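3-Hydroxyacyl-CoA dehydrogenase (Ralstonia eutropha H16, PDB 4PZC) catalyses the NAD-dependent oxidation of (S)-3-hydroxyacyl-CoA substrates such as (S)-3-hydroxybutyryl-CoA to the 3-ketoacyl-CoA. Local coordinates at residues G26-V39 against R70-T83. Residues are numbered along the deposited sequence; the frame is centred on the assembly and turned at random.
Sequences GLNVVMVDISDAAV and RIKGSTSYDDLKAT
Val29 and Ile71 pair in parallel at the edge of the Rossmann-type sheet of the NAD-binding domain, where the short strand 71-72 flanks strand 28-32. Val29 uses both its polar backbone atoms: its N donates to Arg70 O over 3.1 Å, and its O receives Lys72 N. Met31 N then donates to Lys72 O, but beyond this rung the ladder frays, the bonds from Ser74 N to Met31 O and from Asp33 N to Ser74 O being weak.

Between the bonded residues Val29 and Met31, Val30 turns its side chain to the face of the sheet that the turn after the edge strand covers. Val30 CB lies 3.7 Å from Thr83 CG2. With CG1 anti to the backbone N (chi1 175°), Val30 CG1 meets Asp79 CB at 3.6 Å and also packs on Leu80 CD2, while CG2 returns to the Thr83 methyl. The 3-10 turn 79-81 is thereby seated against the sheet. Leu80 CD2 spans two valines of the strand, touching Val30 CG1 and, at 3.7 Å, Val32 CG2; the other methyl of Val32, CG1, approaches the Tyr77 ring obliquely near CD2 and CE2. Ser74 OG accepts from Ser76 N at 2.8 Å, forming an ST turn at the start of the stretch that carries Tyr77 and Leu80.

On the other side of the sheet, Val29 and Met31 pack against helix 13-23, and strand 28-32 leads directly to the NAD-binding Asp33. Two bonds hold that carboxylate: OD2 accepts from Ala11 N in the predicted nucleotide-binding glycine loop, and Asp33 OD1 takes Ile34 N at 2.6 Å on its anti lone pair.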
ATOM      1  N   GLY A  26       8.479  30.467  11.741  1.00 87.87           N
ATOM      2  CA  GLY A  26       8.865  31.525  12.666  1.00 93.64           C
ATOM      3  C   GLY A  26       8.916  31.081  14.116  1.00 95.00           C
ATOM      4  O   GLY A  26       8.513  31.825  15.008  1.00 90.27           O
ATOM      5  N   LEU A  27       9.425  29.878  14.366  1.00101.55           N
ATOM      6  CA  LEU A  27       9.498  29.367  15.735  1.00104.50           C
ATOM      7  C   LEU A  27      10.933  29.276  16.241  1.00 97.77           C
ATOM      8  O   LEU A  27      11.838  28.911  15.487  1.00 93.85           O
ATOM      9  CB  LEU A  27       8.810  28.008  15.837  1.00109.95           C
ATOM     10  CG  LEU A  27       7.282  28.020  15.941  1.00115.03           C
ATOM     11  CD1 LEU A  27       6.781  26.591  16.115  1.00114.89           C
ATOM     12  CD2 LEU A  27       6.806  28.909  17.084  1.00117.98           C
ATOM     13  N   ASN A  28      11.118  29.595  17.523  1.00 91.48           N
ATOM     14  CA  ASN A  28      12.449  29.680  18.124  1.00 88.69           C
ATOM     15  C   ASN A  28      12.926  28.307  18.500  1.00 83.00           C
ATOM     16  O   ASN A  28      12.235  27.599  19.228  1.00 82.90           O
ATOM     17  CB  ASN A  28      12.423  30.553  19.371  1.00 90.85           C
ATOM     18  CG  ASN A  28      11.720  31.867  19.135  1.00 91.95           C
ATOM     19  OD1 ASN A  28      10.686  32.149  19.754  1.00 81.60           O
ATOM     20  ND2 ASN A  28      12.256  32.670  18.203  1.00 88.70           N
ATOM     21  N   VAL A  29      14.099  27.931  18.001  1.00 78.13           N
ATOM     22  CA  VAL A  29      14.617  26.583  18.198  1.00 80.39           C
ATOM     23  C   VAL A  29      15.962  26.582  18.906  1.00 79.53           C
ATOM     24  O   VAL A  29      16.930  27.141  18.397  1.00 85.83           O
ATOM     25  CB  VAL A  29      14.810  25.848  16.854  1.00 80.02           C
ATOM     26  CG1 VAL A  29      15.371  24.451  17.085  1.00 82.57           C
ATOM     27  CG2 VAL A  29      13.505  25.766  16.085  1.00 81.23           C
ATOM     28  N   VAL A  30      16.017  25.943  20.069  1.00 79.03           N
ATOM     29  CA  VAL A  30      17.287  25.626  20.729  1.00 85.04           C
ATOM     30  C   VAL A  30      17.708  24.205  20.306  1.00 84.29           C
ATOM     31  O   VAL A  30      17.085  23.225  20.731  1.00 86.38           O
ATOM     32  CB  VAL A  30      17.153  25.717  22.275  1.00 89.12           C
ATOM     33  CG1 VAL A  30      18.431  25.278  22.978  1.00 96.00           C
ATOM     34  CG2 VAL A  30      16.783  27.127  22.705  1.00 89.62           C
ATOM     35  N   MET A  31      18.743  24.085  19.471  1.00 77.78           N
ATOM     36  CA  MET A  31      19.123  22.774  18.918  1.00 77.20           C
ATOM     37  C   MET A  31      20.459  22.280  19.449  1.00 73.05           C
ATOM     38  O   MET A  31      21.508  22.713  18.982  1.00 77.28           O
ATOM     39  CB  MET A  31      19.176  22.815  17.389  1.00 79.36           C
ATOM     40  CG  MET A  31      19.154  21.434  16.751  1.00 82.39           C
ATOM     41  SD  MET A  31      20.285  21.205  15.366  1.00 87.24           S
ATOM     42  CE  MET A  31      19.597  22.313  14.150  1.00 87.19           C
ATOM     43  N   VAL A  32      20.412  21.341  20.391  1.00 69.05           N
ATOM     44  CA  VAL A  32      21.608  20.876  21.091  1.00 66.01           C
ATOM     45  C   VAL A  32      22.201  19.646  20.393  1.00 64.14           C
ATOM     46  O   VAL A  32      21.515  18.981  19.637  1.00 70.54           O
ATOM     47  CB  VAL A  32      21.288  20.569  22.570  1.00 66.70           C
ATOM     48  CG1 VAL A  32      22.571  20.401  23.378  1.00 72.63           C
ATOM     49  CG2 VAL A  32      20.444  21.677  23.180  1.00 63.06           C
ATOM     50  N   ASP A  33      23.481  19.372  20.618  1.00 63.78           N
ATOM     51  CA  ASP A  33      24.143  18.127  20.153  1.00 66.68           C
ATOM     52  C   ASP A  33      25.568  18.118  20.725  1.00 72.01           C
ATOM     53  O   ASP A  33      26.089  19.173  21.095  1.00 85.64           O
ATOM     54  CB  ASP A  33      24.158  18.009  18.609  1.00 66.43           C
ATOM     55  CG  ASP A  33      24.383  16.565  18.110  1.00 59.73           C
ATOM     56  OD1 ASP A  33      25.193  15.834  18.692  1.00 52.82           O
ATOM     57  OD2 ASP A  33      23.769  16.159  17.107  1.00 60.16           O
ATOM     58  N   ILE A  34      26.195  16.944  20.806  1.00 78.95           N
ATOM     59  CA  ILE A  34      27.428  16.776  21.608  1.00 81.91           C
ATOM     60  C   ILE A  34      28.681  17.546  21.158  1.00 82.40           C
ATOM     61  O   ILE A  34      29.493  17.876  22.008  1.00 83.44           O
ATOM     62  CB  ILE A  34      27.800  15.286  21.847  1.00 86.54           C
ATOM     63  CG1 ILE A  34      27.924  14.517  20.518  1.00 85.79           C
ATOM     64  CG2 ILE A  34      26.808  14.641  22.821  1.00 83.27           C
ATOM     65  CD1 ILE A  34      28.507  13.127  20.667  1.00 89.82           C
ATOM     66  N   SER A  35      28.857  17.835  19.866  1.00 86.28           N
ATOM     67  CA  SER A  35      29.983  18.699  19.421  1.00 88.44           C
ATOM     68  C   SER A  35      29.518  20.008  18.760  1.00 90.68           C
ATOM     69  O   SER A  35      28.327  20.184  18.467  1.00 93.02           O
ATOM     70  CB  SER A  35      30.964  17.930  18.499  1.00 85.13           C
ATOM     71  OG  SER A  35      30.368  17.479  17.292  1.00 78.19           O
ATOM     72  N   ASP A  36      30.454  20.937  18.555  1.00 88.55           N
ATOM     73  CA  ASP A  36      30.176  22.124  17.727  1.00 86.85           C
ATOM     74  C   ASP A  36      30.237  21.705  16.259  1.00 79.64           C
ATOM     75  O   ASP A  36      29.622  22.331  15.399  1.00 78.27           O
ATOM     76  CB  ASP A  36      31.150  23.287  18.019  1.00 89.18           C
ATOM     77  CG  ASP A  36      30.511  24.409  18.853  1.00 88.87           C
ATOM     78  OD1 ASP A  36      29.997  24.148  19.962  1.00 90.75           O
ATOM     79  OD2 ASP A  36      30.536  25.569  18.399  1.00 88.72           O
ATOM     80  N   ALA A  37      30.994  20.643  15.990  1.00 81.63           N
ATOM     81  CA  ALA A  37      30.995  19.981  14.683  1.00 78.39           C
ATOM     82  C   ALA A  37      29.575  19.496  14.321  1.00 81.35           C
ATOM     83  O   ALA A  37      29.097  19.690  13.192  1.00 80.98           O
ATOM     84  CB  ALA A  37      31.989  18.817  14.685  1.00 68.99           C
ATOM     85  N   ALA A  38      28.903  18.898  15.304  1.00 78.39           N
ATOM     86  CA  ALA A  38      27.565  18.341  15.115  1.00 77.60           C
ATOM     87  C   ALA A  38      26.502  19.417  14.882  1.00 72.47           C
ATOM     88  O   ALA A  38      25.701  19.314  13.942  1.00 66.99           O
ATOM     89  CB  ALA A  38      27.185  17.481  16.315  1.00 78.31           C
ATOM     90  N   VAL A  39      26.497  20.429  15.747  1.00 68.50           N
ATOM     91  CA  VAL A  39      25.491  21.490  15.702  1.00 71.54           C
ATOM     92  C   VAL A  39      25.521  22.213  14.354  1.00 80.69           C
ATOM     93  O   VAL A  39      24.494  22.302  13.664  1.00 79.30           O
ATOM     94  CB  VAL A  39      25.692  22.521  16.843  1.00 71.71           C
ATOM     95  CG1 VAL A  39      24.764  23.727  16.671  1.00 71.08           C
ATOM     96  CG2 VAL A  39      25.472  21.883  18.211  1.00 70.25           C
ATOM     97  N   ARG A  70      16.184  32.748  13.728  1.00 96.28           N
ATOM     98  CA  ARG A  70      15.287  32.066  14.666  1.00 98.77           C
ATOM     99  C   ARG A  70      15.876  30.807  15.358  1.00 97.62           C
ATOM    100  O   ARG A  70      15.284  30.288  16.311  1.00 97.95           O
ATOM    101  CB  ARG A  70      13.977  31.695  13.945  1.00 98.27           C
ATOM    102  CG  ARG A  70      12.722  31.856  14.786  1.00107.37           C
ATOM    103  CD  ARG A  70      12.248  33.304  14.857  1.00113.14           C
ATOM    104  NE  ARG A  70      11.625  33.753  13.611  1.00111.73           N
ATOM    105  CZ  ARG A  70      11.209  34.995  13.391  1.00110.32           C
ATOM    106  NH1 ARG A  70      11.351  35.928  14.329  1.00110.30           N
ATOM    107  NH2 ARG A  70      10.653  35.305  12.226  1.00113.38           N
ATOM    108  N   ILE A  71      17.036  30.331  14.907  1.00 92.99           N
ATOM    109  CA  ILE A  71      17.580  29.053  15.382  1.00 97.82           C
ATOM    110  C   ILE A  71      18.868  29.151  16.221  1.00 97.48           C
ATOM    111  O   ILE A  71      19.966  29.315  15.676  1.00 94.08           O
ATOM    112  CB  ILE A  71      17.850  28.128  14.178  1.00 99.88           C
ATOM    113  CG1 ILE A  71      16.549  27.914  13.386  1.00 99.32           C
ATOM    114  CG2 ILE A  71      18.454  26.801  14.638  1.00 97.51           C
ATOM    115  CD1 ILE A  71      16.723  27.169  12.076  1.00 99.46           C
ATOM    116  N   LYS A  72      18.734  28.983  17.539  1.00 96.43           N
ATOM    117  CA  LYS A  72      19.874  29.083  18.465  1.00100.96           C
ATOM    118  C   LYS A  72      20.488  27.710  18.789  1.00 99.97           C
ATOM    119  O   LYS A  72      20.055  27.044  19.726  1.00103.19           O
ATOM    120  CB  LYS A  72      19.426  29.811  19.750  1.00105.02           C
ATOM    121  CG  LYS A  72      20.549  30.446  20.577  1.00115.79           C
ATOM    122  CD  LYS A  72      20.142  31.797  21.195  1.00122.80           C
ATOM    123  CE  LYS A  72      21.315  32.569  21.811  1.00122.16           C
ATOM    124  NZ  LYS A  72      22.021  31.789  22.874  1.00127.60           N
ATOM    125  N   GLY A  73      21.502  27.293  18.024  1.00 95.55           N
ATOM    126  CA  GLY A  73      22.123  25.960  18.200  1.00 90.97           C
ATOM    127  C   GLY A  73      23.266  25.926  19.204  1.00 89.46           C
ATOM    128  O   GLY A  73      24.286  26.564  18.972  1.00 93.06           O
ATOM    129  N   SER A  74      23.107  25.162  20.293  1.00 89.69           N
ATOM    130  CA  SER A  74      24.065  25.123  21.427  1.00 89.56           C
ATOM    131  C   SER A  74      24.640  23.723  21.719  1.00 82.48           C
ATOM    132  O   SER A  74      24.206  22.746  21.127  1.00 83.60           O
ATOM    133  CB  SER A  74      23.358  25.639  22.686  1.00 94.38           C
ATOM    134  OG  SER A  74      24.150  25.487  23.860  1.00 98.70           O
ATOM    135  N   THR A  75      25.631  23.643  22.612  1.00 77.07           N
ATOM    136  CA  THR A  75      26.070  22.356  23.198  1.00 83.43           C
ATOM    137  C   THR A  75      25.770  22.282  24.695  1.00 84.15           C
ATOM    138  O   THR A  75      26.024  21.257  25.330  1.00 81.59           O
ATOM    139  CB  THR A  75      27.584  22.069  22.992  1.00 84.97           C
ATOM    140  OG1 THR A  75      28.375  22.900  23.852  1.00 90.52           O
ATOM    141  CG2 THR A  75      28.003  22.313  21.555  1.00 85.27           C
ATOM    142  N   SER A  76      25.257  23.376  25.255  1.00 87.02           N
ATOM    143  CA  SER A  76      24.871  23.419  26.653  1.00 92.27           C
ATOM    144  C   SER A  76      23.440  22.974  26.691  1.00 89.69           C
ATOM    145  O   SER A  76      22.587  23.521  25.998  1.00 96.02           O
ATOM    146  CB  SER A  76      24.978  24.834  27.219  1.00 96.34           C
ATOM    147  OG  SER A  76      25.981  25.569  26.538  1.00107.34           O
ATOM    148  N   TYR A  77      23.171  21.993  27.523  1.00 87.99           N
ATOM    149  CA  TYR A  77      21.856  21.395  27.573  1.00 92.80           C
ATOM    150  C   TYR A  77      21.033  22.155  28.608  1.00 89.55           C
ATOM    151  O   TYR A  77      19.831  21.916  28.754  1.00 83.20           O
ATOM    152  CB  TYR A  77      21.970  19.904  27.882  1.00 98.30           C
ATOM    153  CG  TYR A  77      23.193  19.292  27.237  1.00111.66           C
ATOM    154  CD1 TYR A  77      24.454  19.383  27.860  1.00121.07           C
ATOM    155  CD2 TYR A  77      23.111  18.647  26.003  1.00113.52           C
ATOM    156  CE1 TYR A  77      25.589  18.842  27.281  1.00120.76           C
ATOM    157  CE2 TYR A  77      24.245  18.101  25.410  1.00123.59           C
ATOM    158  CZ  TYR A  77      25.482  18.200  26.055  1.00126.96           C
ATOM    159  OH  TYR A  77      26.616  17.666  25.488  1.00116.07           O
ATOM    160  N   ASP A  78      21.690  23.082  29.314  1.00 89.28           N
ATOM    161  CA  ASP A  78      21.002  24.087  30.127  1.00 86.94           C
ATOM    162  C   ASP A  78      20.213  25.080  29.262  1.00 81.35           C
ATOM    163  O   ASP A  78      19.268  25.701  29.751  1.00 76.96           O
ATOM    164  CB  ASP A  78      21.989  24.822  31.050  1.00 88.09           C
ATOM    165  CG  ASP A  78      22.331  24.018  32.305  1.00 96.43           C
ATOM    166  OD1 ASP A  78      21.542  24.096  33.279  1.00 95.94           O
ATOM    167  OD2 ASP A  78      23.381  23.322  32.322  1.00 90.40           O
ATOM    168  N   ASP A  79      20.558  25.206  27.978  1.00 78.22           N
ATOM    169  CA  ASP A  79      19.838  26.126  27.076  1.00 81.84           C
ATOM    170  C   ASP A  79      18.371  25.712  26.901  1.00 82.14           C
ATOM    171  O   ASP A  79      17.514  26.507  26.522  1.00 71.44           O
ATOM    172  CB  ASP A  79      20.573  26.247  25.727  1.00 79.46           C
ATOM    173  CG  ASP A  79      21.929  26.976  25.857  1.00 74.81           C
ATOM    174  OD1 ASP A  79      22.343  27.270  26.994  1.00 72.94           O
ATOM    175  OD2 ASP A  79      22.597  27.256  24.841  1.00 65.69           O
ATOM    176  N   LEU A  80      18.096  24.463  27.250  1.00 91.42           N
ATOM    177  CA  LEU A  80      16.746  23.916  27.230  1.00 94.52           C
ATOM    178  C   LEU A  80      15.849  24.435  28.364  1.00 92.66           C
ATOM    179  O   LEU A  80      14.664  24.099  28.407  1.00 90.16           O
ATOM    180  CB  LEU A  80      16.820  22.380  27.258  1.00 91.46           C
ATOM    181  CG  LEU A  80      17.681  21.783  26.129  1.00 87.92           C
ATOM    182  CD1 LEU A  80      17.732  20.262  26.182  1.00 86.91           C
ATOM    183  CD2 LEU A  80      17.187  22.261  24.771  1.00 84.05           C
ATOM    184  N   LYS A  81      16.402  25.233  29.280  1.00 87.14           N
ATOM    185  CA  LYS A  81      15.572  25.995  30.214  1.00 82.67           C
ATOM    186  C   LYS A  81      14.826  27.115  29.460  1.00 80.97           C
ATOM    187  O   LYS A  81      13.697  27.458  29.808  1.00 71.50           O
ATOM    188  CB  LYS A  81      16.398  26.600  31.357  1.00 80.84           C
ATOM    189  CG  LYS A  81      16.941  25.614  32.392  1.00 82.95           C
ATOM    190  CD  LYS A  81      17.493  26.335  33.634  1.00 80.20           C
ATOM    191  CE  LYS A  81      18.428  25.471  34.472  1.00 72.22           C
ATOM    192  NZ  LYS A  81      17.683  24.711  35.511  1.00 73.19           N
ATOM    193  N   ALA A  82      15.437  27.671  28.414  1.00 81.04           N
ATOM    194  CA  ALA A  82      14.787  28.736  27.624  1.00 80.78           C
ATOM    195  C   ALA A  82      13.630  28.237  26.735  1.00 83.92           C
ATOM    196  O   ALA A  82      13.129  28.994  25.905  1.00 96.18           O
ATOM    197  CB  ALA A  82      15.820  29.447  26.758  1.00 77.06           C
ATOM    198  N   THR A  83      13.192  26.989  26.917  1.00 76.93           N
ATOM    199  CA  THR A  83      12.365  26.312  25.934  1.00 72.32           C
ATOM    200  C   THR A  83      11.023  25.918  26.511  1.00 72.62           C
ATOM    201  O   THR A  83      10.927  25.596  27.692  1.00 71.74           O
ATOM    202  CB  THR A  83      13.069  25.041  25.436  1.00 73.12           C
ATOM    203  OG1 THR A  83      13.356  24.184  26.544  1.00 65.00           O
ATOM    204  CG2 THR A  83      14.375  25.397  24.744  1.00 74.79           C
TER